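Long-range contacts in PlzA (Borrelia burgdorferi, PDB 7MIE), which binds the bacterial second messenger cyclic di-GMP through a PilZ domain and probably acts as a receptor in its signalling: residues M44-N49 against I169-I174; L206-A211 against L278-F283. All coordinates share one frame; numbering follows the deposited sequence.

Contact 1 (M44-N49 against I169-I174); sequences MSTEIN and IHERII. With C2E (9,9'-[(2R,3R,3aS,5S,7aR,9R,10R,10aS,12S,14aR)-3,5,10,12-tetrahydroxy-5,12-dioxidooctahydro-2H,7H-difuro[3,2-d:3',2'-j][1,3,7,9,2,8]tetraoxadiphosphacyclododecine-2,9-diyl]bis(2-amino-1,9-dihydro-6H-purin-6-one)), chain C.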
loop_
_atom_site.group_PDB
_atom_site.type_symbol
_atom_site.label_atom_id
_atom_site.label_comp_id
_atom_site.label_asym_id
_atom_site.label_seq_id
_atom_site.Cartn_x
_atom_site.Cartn_y
_atom_site.Cartn_z
ATOM N N MET A 44 -2.772 -1.499 -0.612
ATOM C CA MET A 44 -3.606 -1.656 -1.797
ATOM C C MET A 44 -2.774 -1.917 -3.054
ATOM O O MET A 44 -1.661 -1.409 -3.218
ATOM C CB MET A 44 -4.501 -0.424 -2.009
ATOM C CG MET A 44 -5.255 -0.059 -0.766
ATOM S SD MET A 44 -6.348 -1.400 -0.116
ATOM C CE MET A 44 -7.563 -1.275 -1.392
ATOM N N SER A 45 -3.328 -2.754 -3.944
ATOM C CA SER A 45 -2.800 -3.016 -5.282
ATOM C C SER A 45 -3.991 -3.348 -6.175
ATOM O O SER A 45 -5.105 -3.555 -5.672
ATOM C CB SER A 45 -1.801 -4.160 -5.259
ATOM O OG SER A 45 -2.514 -5.406 -5.183
ATOM N N THR A 46 -3.759 -3.381 -7.495
ATOM C CA THR A 46 -4.811 -3.638 -8.468
ATOM C C THR A 46 -5.617 -4.892 -8.104
ATOM O O THR A 46 -6.860 -4.863 -8.114
ATOM C CB THR A 46 -4.208 -3.697 -9.873
ATOM O OG1 THR A 46 -3.591 -2.419 -10.056
ATOM C CG2 THR A 46 -5.273 -3.856 -10.957
ATOM N N GLU A 47 -4.915 -6.000 -7.819
ATOM C CA GLU A 47 -5.586 -7.249 -7.504
ATOM C C GLU A 47 -6.383 -7.174 -6.196
ATOM O O GLU A 47 -7.443 -7.797 -6.118
ATOM C CB GLU A 47 -4.612 -8.432 -7.447
ATOM C CG GLU A 47 -4.044 -8.794 -8.818
ATOM C CD GLU A 47 -3.395 -10.166 -8.797
ATOM O OE1 GLU A 47 -3.541 -10.887 -9.793
ATOM O OE2 GLU A 47 -2.748 -10.512 -7.765
ATOM N N ILE A 48 -5.900 -6.421 -5.199
ATOM C CA ILE A 48 -6.649 -6.270 -3.958
ATOM C C ILE A 48 -7.937 -5.483 -4.228
ATOM O O ILE A 48 -9.009 -5.864 -3.779
ATOM C CB ILE A 48 -5.805 -5.581 -2.859
ATOM C CG1 ILE A 48 -4.569 -6.423 -2.542
ATOM C CG2 ILE A 48 -6.637 -5.320 -1.602
ATOM C CD1 ILE A 48 -4.906 -7.782 -2.031
ATOM N N ASN A 49 -7.825 -4.377 -4.969
ATOM C CA ASN A 49 -9.004 -3.580 -5.281
ATOM C C ASN A 49 -10.032 -4.413 -6.043
ATOM O O ASN A 49 -11.215 -4.284 -5.777
ATOM C CB ASN A 49 -8.665 -2.301 -6.050
ATOM C CG ASN A 49 -8.006 -1.301 -5.103
ATOM O OD1 ASN A 49 -6.792 -1.319 -4.922
ATOM N ND2 ASN A 49 -8.789 -0.505 -4.394
ATOM N N ILE A 169 0.142 -12.398 -1.291
ATOM C CA ILE A 169 -1.147 -11.711 -1.369
ATOM C C ILE A 169 -1.144 -10.626 -2.452
ATOM O O ILE A 169 -2.206 -10.253 -2.949
ATOM C CB ILE A 169 -1.643 -11.156 -0.013
ATOM C CG1 ILE A 169 -0.685 -10.150 0.615
ATOM C CG2 ILE A 169 -1.993 -12.284 0.955
ATOM C CD1 ILE A 169 -1.392 -9.085 1.446
ATOM N N HIS A 170 0.032 -10.102 -2.782
ATOM C CA HIS A 170 0.129 -9.102 -3.839
ATOM C C HIS A 170 0.767 -9.639 -5.117
ATOM O O HIS A 170 1.657 -10.502 -5.105
ATOM C CB HIS A 170 1.020 -7.939 -3.396
ATOM C CG HIS A 170 0.442 -7.145 -2.261
ATOM N ND1 HIS A 170 -0.643 -6.310 -2.406
ATOM C CD2 HIS A 170 0.760 -7.098 -0.951
ATOM C CE1 HIS A 170 -0.956 -5.771 -1.221
ATOM N NE2 HIS A 170 -0.111 -6.204 -0.339
ATOM N N GLU A 171 0.368 -9.011 -6.227
ATOM C CA GLU A 171 1.043 -9.213 -7.498
ATOM C C GLU A 171 2.460 -8.629 -7.412
ATOM O O GLU A 171 2.797 -7.735 -6.628
ATOM C CB GLU A 171 0.197 -8.643 -8.650
ATOM C CG GLU A 171 -0.053 -7.134 -8.576
ATOM C CD GLU A 171 -1.303 -6.704 -7.826
ATOM O OE1 GLU A 171 -2.083 -5.966 -8.403
ATOM O OE2 GLU A 171 -1.486 -7.125 -6.646
ATOM N N ARG A 172 3.304 -9.211 -8.241
ATOM C CA ARG A 172 4.645 -8.711 -8.448
ATOM C C ARG A 172 4.650 -7.996 -9.787
ATOM O O ARG A 172 3.964 -8.414 -10.737
ATOM C CB ARG A 172 5.630 -9.883 -8.378
ATOM C CG ARG A 172 5.656 -10.503 -6.985
ATOM C CD ARG A 172 6.527 -11.738 -6.966
ATOM N NE ARG A 172 6.451 -12.229 -5.587
ATOM C CZ ARG A 172 7.109 -13.297 -5.132
ATOM N NH1 ARG A 172 7.928 -13.952 -5.932
ATOM N NH2 ARG A 172 6.947 -13.670 -3.871
ATOM N N ILE A 173 5.393 -6.894 -9.845
ATOM C CA ILE A 173 5.478 -6.092 -11.059
ATOM C C ILE A 173 6.643 -6.598 -11.900
ATOM O O ILE A 173 7.790 -6.458 -11.496
ATOM C CB ILE A 173 5.687 -4.608 -10.689
ATOM C CG1 ILE A 173 4.572 -4.086 -9.774
ATOM C CG2 ILE A 173 5.813 -3.767 -11.978
ATOM C CD1 ILE A 173 4.918 -2.736 -9.063
ATOM N N ILE A 174 6.362 -7.157 -13.094
ATOM C CA ILE A 174 7.434 -7.616 -13.970
ATOM C C ILE A 174 8.003 -6.413 -14.697
ATOM O O ILE A 174 7.235 -5.621 -15.240
ATOM C CB ILE A 174 6.915 -8.663 -14.997
ATOM C CG1 ILE A 174 6.440 -9.929 -14.281
ATOM C CG2 ILE A 174 8.000 -8.984 -16.025
ATOM C CD1 ILE A 174 5.762 -10.949 -15.182
HETATM P P1 C2E C . 9.180 -15.705 2.007
HETATM O O2P C2E C . 9.882 -16.668 1.150
HETATM O O1P C2E C . 9.688 -15.374 3.388
HETATM O "O5'" C2E C . 9.313 -14.313 1.213
HETATM C "C5'" C2E C . 8.855 -13.119 1.868
HETATM C "C4'" C2E C . 8.619 -12.042 0.835
HETATM O "O4'" C2E C . 9.837 -11.804 0.096
HETATM C "C3'" C2E C . 7.598 -12.384 -0.253
HETATM O "O3'" C2E C . 6.306 -12.101 0.273
HETATM C "C2'" C2E C . 7.957 -11.269 -1.272
HETATM O "O2'" C2E C . 7.490 -10.022 -0.794
HETATM C "C1'" C2E C . 9.491 -11.240 -1.158
HETATM N N9 C2E C . 10.132 -12.009 -2.212
HETATM C C8 C2E C . 10.795 -13.213 -2.147
HETATM N N7 C2E C . 11.251 -13.615 -3.302
HETATM C C5 C2E C . 10.823 -12.623 -4.190
HETATM C C6 C2E C . 10.985 -12.516 -5.590
HETATM O O6 C2E C . 11.503 -13.350 -6.348
HETATM N N1 C2E C . 10.378 -11.347 -6.084
HETATM C C2 C2E C . 9.724 -10.402 -5.319
HETATM N N2 C2E C . 9.185 -9.336 -5.948
HETATM N N3 C2E C . 9.565 -10.500 -4.004
HETATM C C4 C2E C . 10.144 -11.635 -3.520
HETATM P P11 C2E C . 5.031 -12.759 -0.480
HETATM O O21 C2E C . 3.862 -12.113 0.182
HETATM O O11 C2E C . 5.224 -12.523 -1.954
HETATM O O5A C2E C . 5.222 -14.334 -0.188
HETATM C C5A C2E C . 4.866 -14.757 1.152
HETATM C C4A C2E C . 5.371 -16.157 1.358
HETATM O O4A C2E C . 4.699 -17.063 0.452
HETATM C C3A C2E C . 6.857 -16.338 1.043
HETATM O O3A C2E C . 7.587 -15.887 2.182
HETATM C C2A C2E C . 6.906 -17.840 0.773
HETATM O O2A C2E C . 6.880 -18.604 1.970
HETATM C C1A C2E C . 5.608 -18.014 -0.025
HETATM N N91 C2E C . 5.766 -17.917 -1.464
HETATM C C81 C2E C . 5.377 -16.881 -2.288
HETATM N N71 C2E C . 5.676 -17.116 -3.540
HETATM C C51 C2E C . 6.279 -18.376 -3.547
HETATM C C61 C2E C . 6.801 -19.161 -4.617
HETATM O O61 C2E C . 6.830 -18.933 -5.833
HETATM N N11 C2E C . 7.309 -20.373 -4.159
HETATM C C21 C2E C . 7.371 -20.769 -2.847
HETATM N N21 C2E C . 7.918 -21.977 -2.625
HETATM N N31 C2E C . 6.846 -20.068 -1.842
HETATM C C41 C2E C . 6.337 -18.869 -2.268
#

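Contact 2 (L206-A211 against L278-F283); sequences LSYGGA and LIHDYF. With C2E (9,9'-[(2R,3R,3aS,5S,7aR,9R,10R,10aS,12S,14aR)-3,5,10,12-tetrahydroxy-5,12-dioxidooctahydro-2H,7H-difuro[3,2-d:3',2'-j][1,3,7,9,2,8]tetraoxadiphosphacyclododecine-2,9-diyl]bis(2-amino-1,9-dihydro-6H-purin-6-one)), chain C.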
loop_
_atom_site.group_PDB
_atom_site.type_symbol
_atom_site.label_atom_id
_atom_site.label_comp_id
_atom_site.label_asym_id
_atom_site.label_seq_id
_atom_site.Cartn_x
_atom_site.Cartn_y
_atom_site.Cartn_z
ATOM N N LEU A 206 9.508 -6.467 -9.036
ATOM C CA LEU A 206 9.428 -5.727 -7.773
ATOM C C LEU A 206 8.076 -5.981 -7.113
ATOM O O LEU A 206 7.066 -6.134 -7.794
ATOM C CB LEU A 206 9.530 -4.213 -8.025
ATOM C CG LEU A 206 10.874 -3.682 -8.537
ATOM C CD1 LEU A 206 10.790 -2.166 -8.788
ATOM C CD2 LEU A 206 11.969 -3.971 -7.492
ATOM N N SER A 207 8.049 -5.913 -5.777
ATOM C CA SER A 207 6.786 -5.915 -5.068
ATOM C C SER A 207 6.967 -5.116 -3.784
ATOM O O SER A 207 8.075 -4.664 -3.470
ATOM C CB SER A 207 6.351 -7.348 -4.808
ATOM O OG SER A 207 7.265 -7.942 -3.899
ATOM N N TYR A 208 5.885 -4.953 -3.022
ATOM C CA TYR A 208 5.957 -4.247 -1.753
ATOM C C TYR A 208 7.052 -4.841 -0.854
ATOM O O TYR A 208 7.720 -4.094 -0.152
ATOM C CB TYR A 208 4.588 -4.336 -1.046
ATOM C CG TYR A 208 3.566 -3.309 -1.500
ATOM C CD1 TYR A 208 3.850 -1.949 -1.451
ATOM C CD2 TYR A 208 2.304 -3.706 -1.936
ATOM C CE1 TYR A 208 2.927 -0.987 -1.858
ATOM C CE2 TYR A 208 1.342 -2.756 -2.279
ATOM C CZ TYR A 208 1.660 -1.412 -2.258
ATOM O OH TYR A 208 0.733 -0.468 -2.604
ATOM N N GLY A 209 7.238 -6.161 -0.921
ATOM C CA GLY A 209 8.072 -6.844 0.065
ATOM C C GLY A 209 9.421 -7.352 -0.453
ATOM O O GLY A 209 10.197 -7.932 0.327
ATOM N N GLY A 210 9.722 -7.189 -1.748
ATOM C CA GLY A 210 11.001 -7.708 -2.232
ATOM C C GLY A 210 11.215 -7.494 -3.728
ATOM O O GLY A 210 10.536 -6.675 -4.347
ATOM N N ALA A 211 12.124 -8.294 -4.312
ATOM C CA ALA A 211 12.563 -8.093 -5.679
ATOM C C ALA A 211 13.194 -9.371 -6.196
ATOM O O ALA A 211 13.637 -10.201 -5.409
ATOM C CB ALA A 211 13.568 -6.950 -5.765
ATOM N N LEU A 278 6.672 4.292 -4.054
ATOM C CA LEU A 278 6.956 4.028 -5.467
ATOM C C LEU A 278 6.088 2.864 -5.975
ATOM O O LEU A 278 5.554 2.909 -7.091
ATOM C CB LEU A 278 8.452 3.696 -5.612
ATOM C CG LEU A 278 8.924 3.038 -6.910
ATOM C CD1 LEU A 278 9.047 4.107 -7.988
ATOM C CD2 LEU A 278 10.302 2.406 -6.715
ATOM N N ILE A 279 5.986 1.800 -5.175
ATOM C CA ILE A 279 5.151 0.662 -5.564
ATOM C C ILE A 279 3.669 1.044 -5.543
ATOM O O ILE A 279 2.925 0.750 -6.493
ATOM C CB ILE A 279 5.435 -0.563 -4.670
ATOM C CG1 ILE A 279 6.926 -0.941 -4.740
ATOM C CG2 ILE A 279 4.536 -1.753 -5.079
ATOM C CD1 ILE A 279 7.417 -1.320 -6.145
ATOM N N HIS A 280 3.243 1.731 -4.487
ATOM C CA HIS A 280 1.860 2.187 -4.440
ATOM C C HIS A 280 1.516 3.049 -5.667
ATOM O O HIS A 280 0.468 2.831 -6.274
ATOM C CB HIS A 280 1.640 2.957 -3.125
ATOM C CG HIS A 280 0.201 3.341 -2.975
ATOM N ND1 HIS A 280 -0.273 4.568 -3.433
ATOM C CD2 HIS A 280 -0.841 2.696 -2.414
ATOM C CE1 HIS A 280 -1.561 4.658 -3.140
ATOM N NE2 HIS A 280 -1.930 3.532 -2.542
ATOM N N ASP A 281 2.414 3.978 -6.038
ATOM C CA ASP A 281 2.194 4.868 -7.182
ATOM C C ASP A 281 1.975 4.054 -8.456
ATOM O O ASP A 281 1.155 4.418 -9.308
ATOM C CB ASP A 281 3.373 5.840 -7.339
ATOM C CG ASP A 281 3.273 6.653 -8.620
ATOM O OD1 ASP A 281 2.428 7.594 -8.643
ATOM O OD2 ASP A 281 4.002 6.313 -9.598
ATOM N N TYR A 282 2.721 2.950 -8.622
ATOM C CA TYR A 282 2.600 2.152 -9.823
ATOM C C TYR A 282 1.159 1.661 -10.005
ATOM O O TYR A 282 0.621 1.648 -11.115
ATOM C CB TYR A 282 3.564 0.960 -9.767
ATOM C CG TYR A 282 3.323 0.006 -10.912
ATOM C CD1 TYR A 282 3.924 0.227 -12.147
ATOM C CD2 TYR A 282 2.515 -1.113 -10.767
ATOM C CE1 TYR A 282 3.697 -0.632 -13.207
ATOM C CE2 TYR A 282 2.244 -1.959 -11.831
ATOM C CZ TYR A 282 2.849 -1.720 -13.050
ATOM O OH TYR A 282 2.625 -2.615 -14.064
ATOM N N PHE A 283 0.511 1.272 -8.902
ATOM C CA PHE A 283 -0.856 0.743 -8.923
ATOM C C PHE A 283 -1.910 1.851 -9.066
ATOM O O PHE A 283 -3.051 1.548 -9.413
ATOM C CB PHE A 283 -1.110 -0.159 -7.707
ATOM C CG PHE A 283 -0.278 -1.418 -7.711
ATOM C CD1 PHE A 283 -0.416 -2.365 -8.716
ATOM C CD2 PHE A 283 0.643 -1.680 -6.709
ATOM C CE1 PHE A 283 0.371 -3.508 -8.750
ATOM C CE2 PHE A 283 1.407 -2.839 -6.724
ATOM C CZ PHE A 283 1.301 -3.742 -7.756
HETATM P P1 C2E C . 9.180 -15.705 2.007
HETATM O O2P C2E C . 9.882 -16.668 1.150
HETATM O O1P C2E C . 9.688 -15.374 3.388
HETATM O "O5'" C2E C . 9.313 -14.313 1.213
HETATM C "C5'" C2E C . 8.855 -13.119 1.868
HETATM C "C4'" C2E C . 8.619 -12.042 0.835
HETATM O "O4'" C2E C . 9.837 -11.804 0.096
HETATM C "C3'" C2E C . 7.598 -12.384 -0.253
HETATM O "O3'" C2E C . 6.306 -12.101 0.273
HETATM C "C2'" C2E C . 7.957 -11.269 -1.272
HETATM O "O2'" C2E C . 7.490 -10.022 -0.794
HETATM C "C1'" C2E C . 9.491 -11.240 -1.158
HETATM N N9 C2E C . 10.132 -12.009 -2.212
HETATM C C8 C2E C . 10.795 -13.213 -2.147
HETATM N N7 C2E C . 11.251 -13.615 -3.302
HETATM C C5 C2E C . 10.823 -12.623 -4.190
HETATM C C6 C2E C . 10.985 -12.516 -5.590
HETATM O O6 C2E C . 11.503 -13.350 -6.348
HETATM N N1 C2E C . 10.378 -11.347 -6.084
HETATM C C2 C2E C . 9.724 -10.402 -5.319
HETATM N N2 C2E C . 9.185 -9.336 -5.948
HETATM N N3 C2E C . 9.565 -10.500 -4.004
HETATM C C4 C2E C . 10.144 -11.635 -3.520
HETATM P P11 C2E C . 5.031 -12.759 -0.480
HETATM O O21 C2E C . 3.862 -12.113 0.182
HETATM O O11 C2E C . 5.224 -12.523 -1.954
HETATM O O5A C2E C . 5.222 -14.334 -0.188
HETATM C C5A C2E C . 4.866 -14.757 1.152
HETATM C C4A C2E C . 5.371 -16.157 1.358
HETATM O O4A C2E C . 4.699 -17.063 0.452
HETATM C C3A C2E C . 6.857 -16.338 1.043
HETATM O O3A C2E C . 7.587 -15.887 2.182
HETATM C C2A C2E C . 6.906 -17.840 0.773
HETATM O O2A C2E C . 6.880 -18.604 1.970
HETATM C C1A C2E C . 5.608 -18.014 -0.025
HETATM N N91 C2E C . 5.766 -17.917 -1.464
HETATM C C81 C2E C . 5.377 -16.881 -2.288
HETATM N N71 C2E C . 5.676 -17.116 -3.540
HETATM C C51 C2E C . 6.279 -18.376 -3.547
HETATM C C61 C2E C . 6.801 -19.161 -4.617
HETATM O O61 C2E C . 6.830 -18.933 -5.833
HETATM N N11 C2E C . 7.309 -20.373 -4.159
HETATM C C21 C2E C . 7.371 -20.769 -2.847
HETATM N N21 C2E C . 7.918 -21.977 -2.625
HETATM N N31 C2E C . 6.846 -20.068 -1.842
HETATM C C41 C2E C . 6.337 -18.869 -2.268
#

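Contact 1 (M44-N49 against I169-I174)
Glu-171 lies inside the RxxxR motif of the PilZ domain, which runs from Arg-168 to Arg-172, and it reaches the N-terminal end of helix 46-52, where Ser-45 is the N-cap residue. That helix belongs to the N-terminal PilZN3 half, so the linker that brings the cyclic di-GMP-binding arginines also joins the two halves. Glu-171 carries most of the contact. Its CG is flanked by both backbone neighbours (chi1 62°), and the chain then bends at chi2 to bring the carboxylate to the first turn of the helix. There Glu-171 OE1 accepts a nearly straight bond from Glu-47 N at 2.9 Å, met on the syn side but 24° out of the carboxylate plane. Ser-45 OG donates to the other oxygen, Glu-171 OE2, at 2.5 Å, so short that the exact length is doubtful. A carboxylate suits this place because the positive end of the helix dipole would probably stabilise its charge. Glu-47 runs alongside Glu-171, antiparallel to it, and leaves its OE2 3.8 Å from Glu-171 OE2, a crowding of like charge that may be eased by those bonds. Beside the pair, Ser-45 OG lies in the plane of the His-170 ring at its edge and receives a long, weak bond from ND1. Ile-48 adds apolar cover, its CG1 3.9 Å from His-170 CE1. On the ligand side, the extended Arg-172 lays one guanidinium face over guanine C4 and sends NH2 to phosphate O11 at 2.8 Å.

Contact 2 (L206-A211 against L278-F283)
Ile-279 lies over one face of the Tyr-208 ring, its side chain running antiparallel to the phenol. Ile-279 CG2, set anti to the backbone N while CG1 stands beside it (chi1 -57°), sits 3.8 Å from the ring centroid and only 17° off the normal, a CH-pi contact. The other branch ends in CD1, which meets Leu-206 CB at 4.0 Å, so one beta-branched residue fills the angle between a leucine and a tyrosine. His-280 runs alongside Tyr-208, pointing the same way, and the phenol OH comes in near the plane of the imidazole at its edge, 3.5 Å from CD2. This is packing; the polar ends bond elsewhere, Tyr-208 OH to Met-44 O and His-280 NE2 to Ile-71 O, both in the PilZN3 half.

The other flank of 206-211, which holds all but the first residue of the DxSxxG motif (Asp-205 to Gly-210), faces cyclic di-GMP. Ser-207 OG accepts a bond from guanine N2, although its position is less certain. The absence of a CB on Gly-209 and Gly-210 lets the ribose lie against the backbone, O2' being 3.3 Å from Gly-209 C.

Residues 206-211 hold the end of strand 198-207, the tight turn at Tyr-208 and Gly-209, and the start of strand 210-215. The C-terminal helix 273-283 packs against this end of the sheet, with Ile-279 and Phe-283 also touching Ile-173 of strand 173-174.

How the contacts relate
The centres of the two contacts lie about 9 Å apart, and along the chain they come in series: contact 1 closes before contact 2 opens. They share a sheet, since strands 173-174 and 198-207 are antiparallel neighbours in it, paired through Ile-173 N and Leu-206 O at 2.8 Å. Helix 273-283, which supplies one segment of contact 2, also reaches contact 1, with Phe-283 CD1 3.4 Å from Thr-46 OG1. In each contact one segment binds cyclic di-GMP: 169-174 through Arg-172, the last residue of RxxxR, and 206-211 through most of DxSxxG. Because both segments also reach the interface with the PilZN3 half, ligand binding could plausibly influence how the two halves are held together.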